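PDB 2O14: uncharacterized esterase YxiM from Bacillus subtilis, which is uncharacterised but probably acts as an esterase of the GDSL family, with a galactose-binding-domain-like module ahead of its hydrolase domain. Local coordinates for residues T98-S102 and G139-F145; G209-F215 and L238-D242; T310-D314 and E358-I364. All blocks are in the same frame, centred on the assembly; numbering follows the deposited sequence.

Contact 1 (T98-S102 and G139-F145). With SO4 (sulfate ion), chain C.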
ATOM      1  N   THR A  98      -6.899  -2.453  16.382  1.00 14.91           N
ATOM      2  CA  THR A  98      -5.637  -2.368  15.665  1.00 16.00           C
ATOM      3  C   THR A  98      -4.779  -1.136  15.917  1.00 16.63           C
ATOM      4  O   THR A  98      -5.284  -0.022  15.967  1.00 17.86           O
ATOM      5  CB  THR A  98      -5.915  -2.422  14.142  1.00 16.38           C
ATOM      6  OG1 THR A  98      -6.567  -3.657  13.821  1.00 15.53           O
ATOM      7  CG2 THR A  98      -4.619  -2.288  13.340  1.00 17.42           C
ATOM      8  N   ALA A  99      -3.476  -1.353  16.068  1.00 20.39           N
ATOM      9  CA  ALA A  99      -2.527  -0.253  16.221  1.00 20.86           C
ATOM     10  C   ALA A  99      -2.031  -0.052  14.782  1.00 19.95           C
ATOM     11  O   ALA A  99      -2.244   0.992  14.178  1.00 19.66           O
ATOM     12  CB  ALA A  99      -1.374  -0.654  17.136  1.00 18.85           C
ATOM     13  N   ARG A 100      -1.391  -1.078  14.229  1.00 18.15           N
ATOM     14  CA  ARG A 100      -0.911  -1.029  12.850  1.00 19.07           C
ATOM     15  C   ARG A 100      -0.648  -2.452  12.380  1.00 19.91           C
ATOM     16  O   ARG A 100       0.160  -3.169  12.974  1.00 19.51           O
ATOM     17  CB  ARG A 100       0.369  -0.191  12.728  1.00 20.79           C
ATOM     18  CG  ARG A 100       0.908  -0.132  11.302  1.00 20.04           C
ATOM     19  CD  ARG A 100       1.790   1.077  11.073  1.00 20.84           C
ATOM     20  NE  ARG A 100       2.984   1.070  11.909  1.00 24.44           N
ATOM     21  CZ  ARG A 100       3.989   0.209  11.774  1.00 26.16           C
ATOM     22  NH1 ARG A 100       3.953  -0.726  10.830  1.00 24.62           N
ATOM     23  NH2 ARG A 100       5.039   0.288  12.582  1.00 26.40           N
ATOM     24  N   ALA A 101      -1.341  -2.858  11.320  1.00 16.74           N
ATOM     25  CA  ALA A 101      -1.201  -4.207  10.789  1.00 16.68           C
ATOM     26  C   ALA A 101      -1.370  -4.250   9.277  1.00 16.22           C
ATOM     27  O   ALA A 101      -1.932  -3.333   8.675  1.00 16.72           O
ATOM     28  CB  ALA A 101      -2.230  -5.121  11.443  1.00 16.59           C
ATOM     29  N   SER A 102      -0.866  -5.319   8.670  1.00 15.96           N
ATOM     30  CA  SER A 102      -0.975  -5.517   7.228  1.00 16.36           C
ATOM     31  C   SER A 102      -1.758  -6.796   6.972  1.00 15.77           C
ATOM     32  O   SER A 102      -1.924  -7.623   7.867  1.00 13.91           O
ATOM     33  CB  SER A 102       0.415  -5.634   6.591  1.00 17.95           C
ATOM     34  OG  SER A 102       1.102  -4.388   6.621  1.00 17.40           O
ATOM     35  N   GLY A 139       2.728  -5.483  11.126  1.00 36.50           N
ATOM     36  CA  GLY A 139       2.737  -4.129  10.657  1.00 34.27           C
ATOM     37  C   GLY A 139       3.654  -3.702  11.783  1.00 34.46           C
ATOM     38  O   GLY A 139       4.874  -3.712  11.632  1.00 36.45           O
ATOM     39  N   LYS A 140       3.076  -3.401  12.941  1.00 22.43           N
ATOM     40  CA  LYS A 140       3.880  -3.016  14.091  1.00 22.08           C
ATOM     41  C   LYS A 140       4.070  -4.228  15.001  1.00 23.25           C
ATOM     42  O   LYS A 140       3.114  -4.744  15.580  1.00 21.00           O
ATOM     43  CB  LYS A 140       3.210  -1.884  14.870  1.00 25.47           C
ATOM     44  CG  LYS A 140       4.049  -1.355  16.020  1.00 25.02           C
ATOM     45  CD  LYS A 140       3.371  -0.179  16.702  1.00 29.12           C
ATOM     46  CE  LYS A 140       4.198   0.348  17.861  1.00 29.24           C
ATOM     47  NZ  LYS A 140       5.526   0.852  17.411  1.00 33.47           N
ATOM     48  N   ALA A 141       5.312  -4.686  15.110  1.00 29.92           N
ATOM     49  CA  ALA A 141       5.627  -5.830  15.947  1.00 31.85           C
ATOM     50  C   ALA A 141       5.243  -5.542  17.394  1.00 31.98           C
ATOM     51  O   ALA A 141       5.490  -4.451  17.906  1.00 32.46           O
ATOM     52  CB  ALA A 141       7.117  -6.153  15.854  1.00 38.95           C
ATOM     53  N   GLY A 142       4.624  -6.521  18.044  1.00 33.37           N
ATOM     54  CA  GLY A 142       4.228  -6.351  19.429  1.00 31.69           C
ATOM     55  C   GLY A 142       2.777  -5.966  19.627  1.00 31.34           C
ATOM     56  O   GLY A 142       2.290  -5.961  20.757  1.00 33.74           O
ATOM     57  N   THR A 143       2.080  -5.631  18.546  1.00 24.01           N
ATOM     58  CA  THR A 143       0.674  -5.260  18.655  1.00 23.61           C
ATOM     59  C   THR A 143      -0.228  -6.416  18.207  1.00 22.96           C
ATOM     60  O   THR A 143       0.242  -7.391  17.622  1.00 24.09           O
ATOM     61  CB  THR A 143       0.372  -3.985  17.832  1.00 23.67           C
ATOM     62  OG1 THR A 143       0.748  -4.185  16.467  1.00 22.90           O
ATOM     63  CG2 THR A 143       1.156  -2.806  18.390  1.00 24.87           C
ATOM     64  N   ALA A 144      -1.521  -6.310  18.495  1.00 22.78           N
ATOM     65  CA  ALA A 144      -2.473  -7.356  18.145  1.00 19.82           C
ATOM     66  C   ALA A 144      -2.898  -7.325  16.679  1.00 19.88           C
ATOM     67  O   ALA A 144      -3.326  -6.290  16.160  1.00 18.50           O
ATOM     68  CB  ALA A 144      -3.700  -7.257  19.041  1.00 16.96           C
ATOM     69  N   PHE A 145      -2.775  -8.470  16.014  1.00 17.54           N
ATOM     70  CA  PHE A 145      -3.173  -8.588  14.613  1.00 17.10           C
ATOM     71  C   PHE A 145      -4.525  -9.290  14.641  1.00 16.20           C
ATOM     72  O   PHE A 145      -4.609 -10.507  14.794  1.00 16.98           O
ATOM     73  CB  PHE A 145      -2.116  -9.387  13.852  1.00 15.93           C
ATOM     74  CG  PHE A 145      -0.742  -8.789  13.962  1.00 17.76           C
ATOM     75  CD1 PHE A 145      -0.547  -7.431  13.721  1.00 16.66           C
ATOM     76  CD2 PHE A 145       0.348  -9.563  14.352  1.00 19.47           C
ATOM     77  CE1 PHE A 145       0.711  -6.848  13.869  1.00 17.66           C
ATOM     78  CE2 PHE A 145       1.615  -8.990  14.504  1.00 17.11           C
ATOM     79  CZ  PHE A 145       1.793  -7.633  14.265  1.00 18.03           C
TER
HETATM   80  S   SO4 C 401       4.278   3.470  14.631  1.00 68.80           S
HETATM   81  O1  SO4 C 401       3.084   2.622  14.452  1.00 67.67           O
HETATM   82  O2  SO4 C 401       4.827   3.286  15.991  1.00 68.28           O
HETATM   83  O3  SO4 C 401       3.892   4.883  14.437  1.00 68.21           O
HETATM   84  O4  SO4 C 401       5.314   3.101  13.647  1.00 67.97           O
HETATM   85  O   HOH W   1      -4.793  -5.919  13.757  1.00 19.75           O
HETATM   86  O   HOH W   2      -1.809  -3.961  15.441  1.00 18.65           O
HETATM   87  O   HOH W   3       7.410  -1.507  11.590  1.00 34.33           O
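Lys140 O is gripped twice by Thr143, through OG1 at 2.6 Å and, more loosely, through N at 3.3 Å, while Lys140 N donates to Arg100 O on the facing segment (2.9 Å, 168° at the hydrogen). The backbone bond closes the type II turn from Lys140 to Thr143 and OG1 reinforces it; the donor to Arg100 O sits above that carbonyl's plane. Thr143 OG1 lies between its own N and carbonyl carbon (chi1 57°), a rotation that carries it back to the turn and sets CG2 against Ala99 CB at 3.6 Å. With no side chain on Gly139, its CA can come within 3.9 Å of Ala101 CA. Arg100 and Lys140 reach out alongside each other, Lys140 CB over the rim of one guanidinium face. Both hold a sulfate, probably from the crystallisation liquor: Arg100 NE and NH2 donate to sulfate O1 and O4, each at 3.0 Å, and Lys140 NZ to sulfate O2 at 2.9 Å. On the inner side the Phe145 ring turns its edge to Ala101 CB and Arg100 O, with Thr143 O above the centre of one face. Phe145 also packs edge-to-face with Tyr72 and touches Val136. The contact joins strand 100-105, flanked in its antiparallel sheet by strands 108-115 and 131-138, to the connection leading into strand 146-156 of the other sheet of the galactose-binding-like domain.

Contact 2 (G209-F215 and L238-D242)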
ATOM      1  N   GLY A 209       8.719   5.327   6.596  1.00 22.81           N
ATOM      2  CA  GLY A 209      10.126   5.143   6.916  1.00 22.96           C
ATOM      3  C   GLY A 209      10.896   4.143   6.071  1.00 23.67           C
ATOM      4  O   GLY A 209      12.019   3.781   6.420  1.00 24.84           O
ATOM      5  N   GLN A 210      10.323   3.715   4.950  1.00 23.19           N
ATOM      6  CA  GLN A 210      10.986   2.731   4.098  1.00 21.07           C
ATOM      7  C   GLN A 210      12.074   3.298   3.188  1.00 20.15           C
ATOM      8  O   GLN A 210      12.030   4.463   2.775  1.00 19.75           O
ATOM      9  CB  GLN A 210       9.952   1.984   3.248  1.00 19.05           C
ATOM     10  CG  GLN A 210      10.515   0.747   2.546  1.00 15.25           C
ATOM     11  CD  GLN A 210      11.091  -0.261   3.524  1.00 17.03           C
ATOM     12  OE1 GLN A 210      10.466  -1.283   3.841  1.00 16.29           O
ATOM     13  NE2 GLN A 210      12.279   0.034   4.031  1.00 14.52           N
ATOM     14  N   ILE A 211      13.056   2.451   2.899  1.00 19.79           N
ATOM     15  CA  ILE A 211      14.181   2.783   2.032  1.00 18.81           C
ATOM     16  C   ILE A 211      14.165   1.750   0.903  1.00 19.62           C
ATOM     17  O   ILE A 211      13.392   0.794   0.951  1.00 19.07           O
ATOM     18  CB  ILE A 211      15.524   2.678   2.799  1.00 15.45           C
ATOM     19  CG1 ILE A 211      15.671   1.276   3.393  1.00 15.81           C
ATOM     20  CG2 ILE A 211      15.579   3.726   3.925  1.00  9.19           C
ATOM     21  CD1 ILE A 211      17.002   1.043   4.103  1.00 17.47           C
ATOM     22  N   ALA A 212      15.018   1.930  -0.100  1.00 17.32           N
ATOM     23  CA  ALA A 212      15.075   1.005  -1.229  1.00 17.99           C
ATOM     24  C   ALA A 212      15.415  -0.434  -0.832  1.00 17.75           C
ATOM     25  O   ALA A 212      14.760  -1.379  -1.276  1.00 16.69           O
ATOM     26  CB  ALA A 212      16.093   1.504  -2.263  1.00 14.94           C
ATOM     27  N   ARG A 213      16.447  -0.601  -0.008  1.00 20.60           N
ATOM     28  CA  ARG A 213      16.870  -1.935   0.414  1.00 22.32           C
ATOM     29  C   ARG A 213      15.714  -2.687   1.069  1.00 21.63           C
ATOM     30  O   ARG A 213      15.439  -3.834   0.720  1.00 23.45           O
ATOM     31  CB  ARG A 213      18.043  -1.838   1.395  1.00 19.00           C
ATOM     32  CG  ARG A 213      18.741  -3.161   1.676  1.00 19.89           C
ATOM     33  CD  ARG A 213      19.604  -3.054   2.917  1.00 18.67           C
ATOM     34  NE  ARG A 213      20.685  -2.078   2.788  1.00 20.79           N
ATOM     35  CZ  ARG A 213      20.977  -1.164   3.712  1.00 21.03           C
ATOM     36  NH1 ARG A 213      21.986  -0.324   3.528  1.00 18.63           N
ATOM     37  NH2 ARG A 213      20.239  -1.070   4.812  1.00 18.93           N
ATOM     38  N   GLY A 214      15.045  -2.032   2.014  1.00 16.38           N
ATOM     39  CA  GLY A 214      13.926  -2.650   2.706  1.00 17.16           C
ATOM     40  C   GLY A 214      12.752  -2.984   1.798  1.00 16.07           C
ATOM     41  O   GLY A 214      12.180  -4.066   1.886  1.00 17.05           O
ATOM     42  N   PHE A 215      12.382  -2.055   0.926  1.00 18.59           N
ATOM     43  CA  PHE A 215      11.275  -2.285   0.016  1.00 18.66           C
ATOM     44  C   PHE A 215      11.578  -3.518  -0.827  1.00 18.89           C
ATOM     45  O   PHE A 215      10.704  -4.343  -1.085  1.00 18.37           O
ATOM     46  CB  PHE A 215      11.071  -1.060  -0.885  1.00 19.10           C
ATOM     47  CG  PHE A 215       9.756  -1.056  -1.611  1.00 16.38           C
ATOM     48  CD1 PHE A 215       9.586  -1.784  -2.784  1.00 15.25           C
ATOM     49  CD2 PHE A 215       8.665  -0.361  -1.089  1.00 14.35           C
ATOM     50  CE1 PHE A 215       8.342  -1.826  -3.425  1.00 14.58           C
ATOM     51  CE2 PHE A 215       7.424  -0.397  -1.719  1.00 12.25           C
ATOM     52  CZ  PHE A 215       7.260  -1.130  -2.888  1.00 13.77           C
ATOM     53  N   LEU A 238      11.281   6.753  -3.735  1.00 21.13           N
ATOM     54  CA  LEU A 238      12.043   6.542  -2.512  1.00 21.32           C
ATOM     55  C   LEU A 238      13.267   7.442  -2.586  1.00 21.36           C
ATOM     56  O   LEU A 238      13.551   8.026  -3.633  1.00 21.26           O
ATOM     57  CB  LEU A 238      12.470   5.072  -2.389  1.00 21.50           C
ATOM     58  CG  LEU A 238      11.360   4.050  -2.119  1.00 19.19           C
ATOM     59  CD1 LEU A 238      11.896   2.640  -2.310  1.00 21.25           C
ATOM     60  CD2 LEU A 238      10.826   4.230  -0.702  1.00 19.18           C
ATOM     61  N   GLY A 239      13.985   7.565  -1.476  1.00 25.17           N
ATOM     62  CA  GLY A 239      15.167   8.406  -1.461  1.00 24.43           C
ATOM     63  C   GLY A 239      15.234   9.288  -0.227  1.00 25.82           C
ATOM     64  O   GLY A 239      16.317   9.714   0.185  1.00 24.28           O
ATOM     65  N   ILE A 240      14.079   9.559   0.373  1.00 21.78           N
ATOM     66  CA  ILE A 240      14.030  10.402   1.555  1.00 23.53           C
ATOM     67  C   ILE A 240      14.742   9.752   2.739  1.00 24.90           C
ATOM     68  O   ILE A 240      15.744  10.273   3.237  1.00 24.70           O
ATOM     69  CB  ILE A 240      12.568  10.731   1.938  1.00 26.43           C
ATOM     70  CG1 ILE A 240      11.902  11.518   0.807  1.00 24.29           C
ATOM     71  CG2 ILE A 240      12.528  11.544   3.230  1.00 25.00           C
ATOM     72  CD1 ILE A 240      10.445  11.857   1.072  1.00 24.56           C
ATOM     73  N   ASN A 241      14.232   8.606   3.178  1.00 26.07           N
ATOM     74  CA  ASN A 241      14.807   7.886   4.313  1.00 24.84           C
ATOM     75  C   ASN A 241      16.161   7.280   3.970  1.00 24.10           C
ATOM     76  O   ASN A 241      16.996   7.042   4.848  1.00 21.47           O
ATOM     77  CB  ASN A 241      13.835   6.791   4.763  1.00 25.59           C
ATOM     78  CG  ASN A 241      12.502   7.359   5.223  1.00 29.33           C
ATOM     79  OD1 ASN A 241      12.368   7.821   6.358  1.00 28.97           O
ATOM     80  ND2 ASN A 241      11.516   7.347   4.335  1.00 29.16           N
ATOM     81  N   ASP A 242      16.378   7.038   2.684  1.00 22.45           N
ATOM     82  CA  ASP A 242      17.623   6.454   2.219  1.00 21.85           C
ATOM     83  C   ASP A 242      18.850   7.300   2.554  1.00 22.90           C
ATOM     84  O   ASP A 242      19.956   6.768   2.684  1.00 23.04           O
ATOM     85  CB  ASP A 242      17.544   6.225   0.710  1.00 21.74           C
ATOM     86  CG  ASP A 242      16.356   5.365   0.318  1.00 21.38           C
ATOM     87  OD1 ASP A 242      15.207   5.837   0.441  1.00 20.91           O
ATOM     88  OD2 ASP A 242      16.570   4.210  -0.097  1.00 23.84           O
TER
HETATM   89  O   HOH W   4       9.315   7.897   5.723  1.00 32.74           O
HETATM   90  O   HOH W   5      12.466   7.188   1.357  1.00 16.67           O
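Ile211, the N-cap residue of helix 212-217, lies beside the short 3-10 segment that begins at Asn241, its CA 5.0 Å from Asp242 CA. Asp242 reaches across to the helix start: with CG anti to its own carbonyl carbon (chi1 -56°), OD2 receives the N-H of Ala212 on its syn side at 2.8 Å, almost straight at 174°. Its other oxygen, OD1, takes a weak bond from Gly239 N, tying the loop to the same carboxylate. Asn241 crosses Ile211 obliquely, its CB 3.6 Å from Ile211 CG2, and lies against Gly209 CA and Gln210 O, to which its ND2 gives a weak, bent bond (3.3 Å). Leu238 sets its two methyls against the same segment, CD1 on Ala212 CA at 3.7 Å and CD2 beside Gln210 O. One water accepts from both Gly209 N (2.8 Å) and Asn241 ND2 (2.7 Å). Gly209 N also bonds weakly to OG of Ser171, the probable nucleophile, and Gly239 to Asp242 spell the GxND block of SGNH hydrolases; the water therefore probably occupies the oxyanion hole. Glu249 receives the N-H of Arg213, and its carboxylate lies close to that of Asp242, which may raise the proton affinity of one of them. Helix 251-266 backs the contact through Phe254 and Val257, helix 220-225 lies against Phe215, and the loop itself follows strand 233-237 of the parallel sheet.

Contact 3 (T310-D314 and E358-I364)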
ATOM      1  N   THR A 310      13.297   4.261 -17.979  1.00 25.83           N
ATOM      2  CA  THR A 310      12.010   4.221 -17.300  1.00 25.25           C
ATOM      3  C   THR A 310      11.348   5.580 -17.494  1.00 25.58           C
ATOM      4  O   THR A 310      11.988   6.519 -17.963  1.00 24.99           O
ATOM      5  CB  THR A 310      12.175   3.986 -15.789  1.00 27.44           C
ATOM      6  OG1 THR A 310      12.717   5.166 -15.178  1.00 25.67           O
ATOM      7  CG2 THR A 310      13.113   2.815 -15.530  1.00 28.13           C
ATOM      8  N   TYR A 311      10.066   5.681 -17.156  1.00 27.59           N
ATOM      9  CA  TYR A 311       9.367   6.955 -17.253  1.00 27.43           C
ATOM     10  C   TYR A 311       9.820   7.730 -16.021  1.00 27.32           C
ATOM     11  O   TYR A 311      10.251   7.128 -15.032  1.00 26.02           O
ATOM     12  CB  TYR A 311       7.853   6.746 -17.230  1.00 32.80           C
ATOM     13  CG  TYR A 311       7.305   6.153 -18.507  1.00 35.04           C
ATOM     14  CD1 TYR A 311       7.316   6.880 -19.697  1.00 36.34           C
ATOM     15  CD2 TYR A 311       6.791   4.861 -18.533  1.00 36.35           C
ATOM     16  CE1 TYR A 311       6.827   6.331 -20.883  1.00 36.61           C
ATOM     17  CE2 TYR A 311       6.299   4.300 -19.712  1.00 37.91           C
ATOM     18  CZ  TYR A 311       6.320   5.038 -20.881  1.00 38.97           C
ATOM     19  OH  TYR A 311       5.837   4.485 -22.046  1.00 40.41           O
ATOM     20  N   LEU A 312       9.732   9.052 -16.071  1.00 30.88           N
ATOM     21  CA  LEU A 312      10.179   9.870 -14.949  1.00 30.57           C
ATOM     22  C   LEU A 312       9.317  11.092 -14.674  1.00 31.84           C
ATOM     23  O   LEU A 312       9.029  11.884 -15.581  1.00 31.47           O
ATOM     24  CB  LEU A 312      11.623  10.336 -15.184  1.00 22.67           C
ATOM     25  CG  LEU A 312      12.209  11.305 -14.151  1.00 23.05           C
ATOM     26  CD1 LEU A 312      12.516  10.555 -12.864  1.00 22.52           C
ATOM     27  CD2 LEU A 312      13.479  11.946 -14.705  1.00 22.74           C
ATOM     28  N   ILE A 313       8.911  11.232 -13.415  1.00 26.53           N
ATOM     29  CA  ILE A 313       8.123  12.370 -12.966  1.00 26.12           C
ATOM     30  C   ILE A 313       9.060  13.090 -12.011  1.00 25.80           C
ATOM     31  O   ILE A 313       9.385  12.561 -10.946  1.00 25.32           O
ATOM     32  CB  ILE A 313       6.872  11.944 -12.167  1.00 31.55           C
ATOM     33  CG1 ILE A 313       5.978  11.037 -13.012  1.00 33.24           C
ATOM     34  CG2 ILE A 313       6.095  13.180 -11.732  1.00 31.21           C
ATOM     35  CD1 ILE A 313       5.410  11.705 -14.237  1.00 35.51           C
ATOM     36  N   ASP A 314       9.518  14.279 -12.391  1.00 28.20           N
ATOM     37  CA  ASP A 314      10.426  15.031 -11.530  1.00 27.73           C
ATOM     38  C   ASP A 314       9.587  15.824 -10.541  1.00 26.67           C
ATOM     39  O   ASP A 314       9.609  17.058 -10.536  1.00 26.78           O
ATOM     40  CB  ASP A 314      11.289  15.988 -12.355  1.00 32.16           C
ATOM     41  CG  ASP A 314      12.615  16.294 -11.689  1.00 32.79           C
ATOM     42  OD1 ASP A 314      12.691  16.235 -10.441  1.00 33.94           O
ATOM     43  OD2 ASP A 314      13.582  16.604 -12.415  1.00 33.93           O
ATOM     44  N   GLU A 358       1.629  15.568 -14.968  1.00 32.30           N
ATOM     45  CA  GLU A 358       2.906  15.349 -15.631  1.00 33.76           C
ATOM     46  C   GLU A 358       2.846  14.115 -16.533  1.00 35.25           C
ATOM     47  O   GLU A 358       3.406  14.113 -17.634  1.00 35.62           O
ATOM     48  CB  GLU A 358       4.003  15.189 -14.575  1.00 36.16           C
ATOM     49  CG  GLU A 358       5.399  14.933 -15.122  1.00 38.89           C
ATOM     50  CD  GLU A 358       5.854  15.993 -16.105  1.00 40.52           C
ATOM     51  OE1 GLU A 358       5.284  17.108 -16.090  1.00 40.65           O
ATOM     52  OE2 GLU A 358       6.791  15.711 -16.884  1.00 40.41           O
ATOM     53  N   LEU A 359       2.170  13.069 -16.065  1.00 33.58           N
ATOM     54  CA  LEU A 359       2.038  11.838 -16.841  1.00 34.95           C
ATOM     55  C   LEU A 359       1.263  12.123 -18.124  1.00 35.15           C
ATOM     56  O   LEU A 359       1.556  11.561 -19.180  1.00 34.07           O
ATOM     57  CB  LEU A 359       1.319  10.757 -16.021  1.00 28.87           C
ATOM     58  CG  LEU A 359       2.090  10.168 -14.832  1.00 28.43           C
ATOM     59  CD1 LEU A 359       1.160   9.327 -13.972  1.00 28.57           C
ATOM     60  CD2 LEU A 359       3.250   9.331 -15.337  1.00 27.67           C
ATOM     61  N   LYS A 360       0.278  13.008 -18.027  1.00 38.81           N
ATOM     62  CA  LYS A 360      -0.524  13.368 -19.185  1.00 40.13           C
ATOM     63  C   LYS A 360       0.292  14.216 -20.156  1.00 39.96           C
ATOM     64  O   LYS A 360       0.187  14.054 -21.373  1.00 39.68           O
ATOM     65  CB  LYS A 360      -1.779  14.118 -18.740  1.00 50.44           C
ATOM     66  CG  LYS A 360      -2.722  13.260 -17.910  1.00 53.66           C
ATOM     67  CD  LYS A 360      -3.990  14.008 -17.523  1.00 56.02           C
ATOM     68  CE  LYS A 360      -4.898  13.133 -16.668  1.00 55.91           C
ATOM     69  NZ  LYS A 360      -6.113  13.861 -16.207  1.00 56.03           N
ATOM     70  N   ARG A 361       1.114  15.112 -19.617  1.00 36.70           N
ATOM     71  CA  ARG A 361       1.945  15.968 -20.456  1.00 35.23           C
ATOM     72  C   ARG A 361       2.909  15.136 -21.297  1.00 34.83           C
ATOM     73  O   ARG A 361       3.230  15.503 -22.429  1.00 32.53           O
ATOM     74  CB  ARG A 361       2.750  16.944 -19.598  1.00 32.87           C
ATOM     75  CG  ARG A 361       3.569  17.941 -20.409  1.00 31.56           C
ATOM     76  CD  ARG A 361       4.528  18.705 -19.517  1.00 29.88           C
ATOM     77  NE  ARG A 361       5.602  17.844 -19.031  1.00 27.69           N
ATOM     78  CZ  ARG A 361       6.621  17.431 -19.775  1.00 26.51           C
ATOM     79  NH1 ARG A 361       6.710  17.803 -21.046  1.00 25.22           N
ATOM     80  NH2 ARG A 361       7.549  16.644 -19.249  1.00 22.04           N
ATOM     81  N   GLN A 362       3.374  14.019 -20.740  1.00 31.18           N
ATOM     82  CA  GLN A 362       4.300  13.147 -21.454  1.00 31.80           C
ATOM     83  C   GLN A 362       3.555  12.173 -22.359  1.00 32.85           C
ATOM     84  O   GLN A 362       4.173  11.419 -23.110  1.00 34.06           O
ATOM     85  CB  GLN A 362       5.167  12.355 -20.474  1.00 34.77           C
ATOM     86  CG  GLN A 362       6.019  13.203 -19.551  1.00 34.36           C
ATOM     87  CD  GLN A 362       7.071  12.382 -18.829  1.00 32.70           C
ATOM     88  OE1 GLN A 362       7.679  12.841 -17.862  1.00 31.94           O
ATOM     89  NE2 GLN A 362       7.298  11.163 -19.307  1.00 30.73           N
ATOM     90  N   GLY A 363       2.228  12.189 -22.277  1.00 35.56           N
ATOM     91  CA  GLY A 363       1.424  11.299 -23.097  1.00 36.29           C
ATOM     92  C   GLY A 363       1.624   9.829 -22.771  1.00 37.02           C
ATOM     93  O   GLY A 363       1.538   8.974 -23.651  1.00 36.42           O
ATOM     94  N   ILE A 364       1.890   9.526 -21.506  1.00 39.53           N
ATOM     95  CA  ILE A 364       2.096   8.143 -21.098  1.00 39.26           C
ATOM     96  C   ILE A 364       0.787   7.356 -21.157  1.00 39.18           C
ATOM     97  O   ILE A 364      -0.219   7.747 -20.564  1.00 38.38           O
ATOM     98  CB  ILE A 364       2.700   8.084 -19.688  1.00 40.82           C
ATOM     99  CG1 ILE A 364       4.118   8.670 -19.727  1.00 39.80           C
ATOM    100  CG2 ILE A 364       2.725   6.649 -19.185  1.00 41.63           C
ATOM    101  CD1 ILE A 364       4.767   8.803 -18.376  1.00 39.98           C
TER
HETATM  102  O   HOH W   6       8.987  15.403 -14.996  1.00 25.58           O
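Strand 311-313 runs past the last turn of helix 345-361, with CA atoms 6.6 Å apart for Ile313 and Glu358 and 8.3 Å apart for Tyr311 and Ile364; a Schellman motif with Gly363 at positive phi ends the helix and swings Ile364 back to the strand. Ile364 lies over one face of the Tyr311 ring, CG2 above its centre and CG1 in an off-centre CH-pi contact, 4.1 Å from the centroid. Its CD1 slides on to the ring border, 3.5 Å from Tyr311 CD1. Further along, the turn at chi2 (-64°) sends CD1 of Ile313 between two helix residues, packing it closely against both Glu358 CG (3.3 Å) and Leu359 CD2 (3.4 Å). The Glu358 side chain is bent about CB-CG (chi2 55°), and its carboxylate faces Arg361, which holds it side-on, NE to OE1 at 3.0 Å and NH2 to OE2 at 2.7 Å. A water accepts from Asp314 N and returns a weak bond to Glu358 OE2. Leu312 points the other way, onto Leu302 and Ala305 of helix 298-307, so this edge strand has helices on both faces, while Leu359 also reaches Ile273 and Met235 of the sheet. Much of the contact is apolar, carried by Tyr311 with Ile364 and Ile313 with Leu359; Glu358 packs its CB and CG on Ile313, while its carboxylate is held by exposed Arg361, which probably offsets its charge.

In the fold
The contacts follow one another along the chain, each closing before the next opens. Contact 1 belongs to the galactose-binding-like module, whereas contacts 2 and 3 both belong to the hydrolase domain with its five-stranded parallel sheet: contact 2 in the loop after central strand 233-237, contact 3 on edge strand 311-313. Centres of contacts 1 and 2 are 21 Å apart, those of contacts 2 and 3 are 22 Å apart, and contacts 1 and 3, 36 Å apart, lie on opposite sides of the chain's centre. Contact 1 nevertheless brings the Arg100 side chain within about 9 Å of that of Ser171, so the accessory module probably borders the probable active site, which contact 2 lines; contact 3 is remote from it.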